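Local coordinates for protein putative alcohol dehydrogenase (PDB 4J6F) that is thought to be an oxidoreductase of the medium-chain dehydrogenase family, possibly an alcohol dehydrogenase, at residues V311-L315 / R316-L320; T96-H100 / G101-T105. All blocks are in the same frame, centred on the assembly; numbering follows the deposited sequence.

How the interactions relate
Interaction 1 (311-315 with 316-320) and interaction 2 (96-100 with 101-105) are both local contacts within one continuous piece of chain, their nearest atoms about 11 Å apart. The first is buried and joins a strand to the helix that follows it in the zinc-binding dehydrogenase region; the second is a partly buried loop in the GroES-like region, between helix 75-82 and strand 113-121. In interaction 1 a carboxylate and a guanidinium pair at a helix start, whereas in interaction 2 an arginine bonds a backbone carbonyl in a turn. The subunit interface ties them together: Arg99 of the second subunit forms a salt bridge with Asp314 and a hydrogen bond with Thr317.

Interaction 1: V311-L315 / R316-L320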
# COMPACT_ATOMS: atom_id res chain seq x y z
N VAL A 311 -3.70 13.38 -2.91
CA VAL A 311 -4.40 12.82 -4.08
C VAL A 311 -5.75 12.21 -3.71
O VAL A 311 -6.01 11.88 -2.55
CB VAL A 311 -3.56 11.76 -4.79
CG1 VAL A 311 -2.32 12.38 -5.40
CG2 VAL A 311 -3.17 10.65 -3.82
N GLN A 312 -6.62 12.08 -4.70
CA GLN A 312 -7.90 11.44 -4.49
C GLN A 312 -7.69 9.96 -4.74
O GLN A 312 -7.27 9.57 -5.83
CB GLN A 312 -8.94 12.03 -5.44
CG GLN A 312 -10.21 11.21 -5.54
CD GLN A 312 -11.38 11.97 -6.14
OE1 GLN A 312 -11.84 11.66 -7.24
NE2 GLN A 312 -11.87 12.98 -5.42
N LEU A 313 -7.95 9.12 -3.74
CA LEU A 313 -7.80 7.67 -3.90
C LEU A 313 -9.15 6.99 -3.82
O LEU A 313 -9.87 7.13 -2.82
CB LEU A 313 -6.86 7.10 -2.85
CG LEU A 313 -6.82 5.57 -2.67
CD1 LEU A 313 -6.33 4.81 -3.90
CD2 LEU A 313 -5.95 5.20 -1.47
N ASP A 314 -9.50 6.25 -4.87
CA ASP A 314 -10.72 5.47 -4.85
C ASP A 314 -10.35 4.11 -4.30
O ASP A 314 -9.87 3.23 -5.04
CB ASP A 314 -11.34 5.34 -6.24
CG ASP A 314 -12.68 4.58 -6.24
OD1 ASP A 314 -13.03 3.89 -5.24
OD2 ASP A 314 -13.40 4.68 -7.26
N LEU A 315 -10.57 3.93 -3.01
CA LEU A 315 -10.28 2.68 -2.35
C LEU A 315 -10.69 1.47 -3.16
O LEU A 315 -10.01 0.44 -3.09
CB LEU A 315 -10.93 2.64 -0.97
CG LEU A 315 -10.20 3.47 0.09
CD1 LEU A 315 -10.72 3.10 1.46
CD2 LEU A 315 -8.70 3.23 0.01
N ARG A 316 -11.78 1.59 -3.92
CA ARG A 316 -12.35 0.45 -4.66
C ARG A 316 -11.40 -0.03 -5.72
O ARG A 316 -11.22 -1.24 -5.88
CB ARG A 316 -13.72 0.77 -5.25
CG ARG A 316 -14.79 0.92 -4.19
CD ARG A 316 -16.02 1.64 -4.71
NE ARG A 316 -15.69 2.92 -5.34
CZ ARG A 316 -16.58 3.79 -5.80
NH1 ARG A 316 -16.16 4.90 -6.37
NH2 ARG A 316 -17.88 3.57 -5.69
N THR A 317 -10.77 0.93 -6.41
CA THR A 317 -9.75 0.65 -7.41
C THR A 317 -8.60 -0.14 -6.76
O THR A 317 -8.10 -1.09 -7.35
CB THR A 317 -9.21 1.94 -8.06
OG1 THR A 317 -10.30 2.69 -8.60
CG2 THR A 317 -8.25 1.64 -9.17
N MSE A 318 -8.24 0.24 -5.55
CA MSE A 318 -7.20 -0.43 -4.80
C MSE A 318 -7.54 -1.85 -4.48
O MSE A 318 -6.64 -2.68 -4.55
CB MSE A 318 -7.01 0.30 -3.48
CG MSE A 318 -5.54 0.62 -3.25
SE MSE A 318 -5.13 0.83 -1.35
CE MSE A 318 -3.22 0.58 -1.59
N TYR A 319 -8.78 -2.15 -4.11
CA TYR A 319 -9.11 -3.47 -3.63
C TYR A 319 -9.73 -4.35 -4.68
O TYR A 319 -9.64 -5.58 -4.59
CB TYR A 319 -9.92 -3.44 -2.31
CG TYR A 319 -11.39 -3.06 -2.39
CD1 TYR A 319 -12.32 -3.94 -2.98
CD2 TYR A 319 -11.86 -1.87 -1.85
CE1 TYR A 319 -13.67 -3.62 -3.05
CE2 TYR A 319 -13.22 -1.55 -1.91
CZ TYR A 319 -14.12 -2.43 -2.51
OH TYR A 319 -15.47 -2.14 -2.59
N LEU A 320 -10.37 -3.75 -5.68
CA LEU A 320 -10.85 -4.56 -6.80
C LEU A 320 -9.69 -5.02 -7.66
O LEU A 320 -9.78 -6.03 -8.35
CB LEU A 320 -11.87 -3.82 -7.66
CG LEU A 320 -13.21 -3.58 -6.98
CD1 LEU A 320 -13.99 -2.55 -7.76
CD2 LEU A 320 -13.98 -4.87 -6.82
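Asp314 ends strand 311-314 and is N-cap to the helix holding Arg316; the strand 311-314 and helix 316-320 axes, 7.2 Å apart at their closest, make an angle of 44° between their N-to-C directions. The first helical turn is closed by Tyr319 N bonding Leu315 O at 3.0 Å. With CG of Asp314 anti to its own N (chi1 -177°), the carboxylate folds back over the helix start, where OD1 accepts from Arg316 N at 2.9 Å, met from above the carboxylate plane. Asp314 OD1 also offers its syn lone pair to Arg316 NE at 2.8 Å, nearly straight, in the guanidinium plane. Arg316 NH1 closes the side-on pair on Asp314 OD2 at 2.9 Å, although the two planes lie 44° apart. Leu313 CD1 meets CG of Met318, a selenomethionine, at 4.3 Å. Residues 311-314 pair antiparallel with a strand of the second subunit, extending the sheet across the interface. Arg99 of the second subunit makes a salt bridge to Asp314 OD2 and a hydrogen bond to Thr317 OG1; Pro91 O of that subunit accepts from Arg316 NH1. One buried carboxylate thus caps a helix and pairs with an arginine from each subunit, which would probably stabilise its ionised form.

Interaction 2: T96-H100 / G101-T105; sequences TWRRH and GNTLT
Arg98 and Gly101 bound a type I beta turn, Gly101 N returning to Arg98 O in a weak bond of 3.5 Å. In the tight part the Arg98 side chain, extended from CG to NE, passes Gly101 O with CG at 3.3 Å, and the turn at chi4 (-86°) brings NH2 back to the oxygen. Arg98 NH2 then bonds Gly101 O at 2.9 Å, almost straight (160°), with the oxygen at the guanidinium edge, 7° from its plane. Asp150 O and Ile151 O accept from Arg98 NH1 and NE, so three carbonyls fix the rotation of the group. With an alanine here all three donors go, which would probably leave Gly101 O without this mate and the turn less firmly tied to 150-151. Thr96 and Leu104 form a second buried part, both touching Val80 of helix 75-82. The solvent side is looser, with His100 and Asn102 exposed, although His100 NE2 hydrogen-bonds Glu88. Thr96 OG1 comes only to 3.5 Å from Asn102 OD1. Asn102 OD1 accepts from Leu104 N at 3.1 Å. Together these are a beta turn followed by an Asx turn, with Arg98 also centring an inverse gamma turn, in a loop of the GroES-like region.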
# COMPACT_ATOMS: atom_id res chain seq x y z
N THR A 96 8.69 20.73 8.70
CA THR A 96 9.73 19.87 8.16
C THR A 96 9.18 18.47 8.04
O THR A 96 8.09 18.19 8.52
CB THR A 96 10.99 19.79 9.03
OG1 THR A 96 10.63 19.78 10.41
CG2 THR A 96 11.90 20.95 8.75
N TRP A 97 9.89 17.60 7.35
CA TRP A 97 9.41 16.26 7.12
C TRP A 97 9.35 15.50 8.44
O TRP A 97 8.53 14.59 8.61
CB TRP A 97 10.30 15.54 6.12
CG TRP A 97 11.66 15.28 6.63
CD1 TRP A 97 12.72 16.11 6.54
CD2 TRP A 97 12.11 14.12 7.32
NE1 TRP A 97 13.81 15.54 7.13
CE2 TRP A 97 13.46 14.31 7.62
CE3 TRP A 97 11.49 12.92 7.73
CZ2 TRP A 97 14.23 13.36 8.30
CZ3 TRP A 97 12.25 11.98 8.40
CH2 TRP A 97 13.61 12.20 8.67
N ARG A 98 10.21 15.89 9.38
CA ARG A 98 10.24 15.19 10.64
C ARG A 98 9.13 15.71 11.53
O ARG A 98 9.38 16.39 12.52
CB ARG A 98 11.61 15.29 11.31
CG ARG A 98 11.96 14.00 12.03
CD ARG A 98 13.45 13.90 12.24
NE ARG A 98 13.83 12.57 12.70
CZ ARG A 98 13.85 12.18 13.98
NH1 ARG A 98 14.21 10.94 14.28
NH2 ARG A 98 13.50 13.03 14.95
N ARG A 99 7.90 15.35 11.17
CA ARG A 99 6.70 15.89 11.82
C ARG A 99 6.65 15.65 13.34
O ARG A 99 6.08 16.46 14.05
CB ARG A 99 5.43 15.34 11.17
CG ARG A 99 5.19 15.78 9.74
CD ARG A 99 4.17 14.87 9.06
NE ARG A 99 3.57 15.43 7.84
CZ ARG A 99 2.59 14.83 7.15
NH1 ARG A 99 2.09 13.65 7.54
NH2 ARG A 99 2.11 15.41 6.05
N HIS A 100 7.24 14.56 13.83
CA HIS A 100 7.04 14.20 15.23
C HIS A 100 8.29 14.23 16.11
O HIS A 100 8.25 13.83 17.28
CB HIS A 100 6.30 12.86 15.33
CG HIS A 100 4.94 12.90 14.72
ND1 HIS A 100 3.85 13.45 15.37
CD2 HIS A 100 4.49 12.49 13.51
CE1 HIS A 100 2.79 13.37 14.59
NE2 HIS A 100 3.15 12.80 13.45
N GLY A 101 9.40 14.72 15.57
CA GLY A 101 10.61 14.94 16.34
C GLY A 101 11.39 16.01 15.62
O GLY A 101 12.30 15.70 14.83
N ASN A 102 11.02 17.27 15.85
CA ASN A 102 11.67 18.36 15.13
C ASN A 102 13.10 18.63 15.61
O ASN A 102 13.31 19.34 16.59
CB ASN A 102 10.82 19.63 15.14
CG ASN A 102 11.39 20.70 14.24
OD1 ASN A 102 12.29 20.44 13.44
ND2 ASN A 102 10.87 21.92 14.35
N THR A 103 14.06 18.05 14.88
CA THR A 103 15.49 18.19 15.15
C THR A 103 16.13 19.27 14.27
O THR A 103 17.35 19.52 14.34
CB THR A 103 16.22 16.85 14.91
OG1 THR A 103 15.92 16.39 13.58
CG2 THR A 103 15.81 15.80 15.93
N LEU A 104 15.33 19.90 13.42
CA LEU A 104 15.78 21.06 12.68
C LEU A 104 15.92 22.28 13.60
O LEU A 104 14.96 22.71 14.24
CB LEU A 104 14.81 21.36 11.53
CG LEU A 104 15.23 22.50 10.59
CD1 LEU A 104 16.61 22.26 9.99
CD2 LEU A 104 14.21 22.72 9.49
N THR A 105 17.13 22.83 13.67
CA THR A 105 17.37 24.09 14.39
C THR A 105 18.10 25.11 13.49
O THR A 105 18.96 24.74 12.69
CB THR A 105 18.17 23.87 15.70
OG1 THR A 105 19.48 23.39 15.39
CG2 THR A 105 17.48 22.87 16.62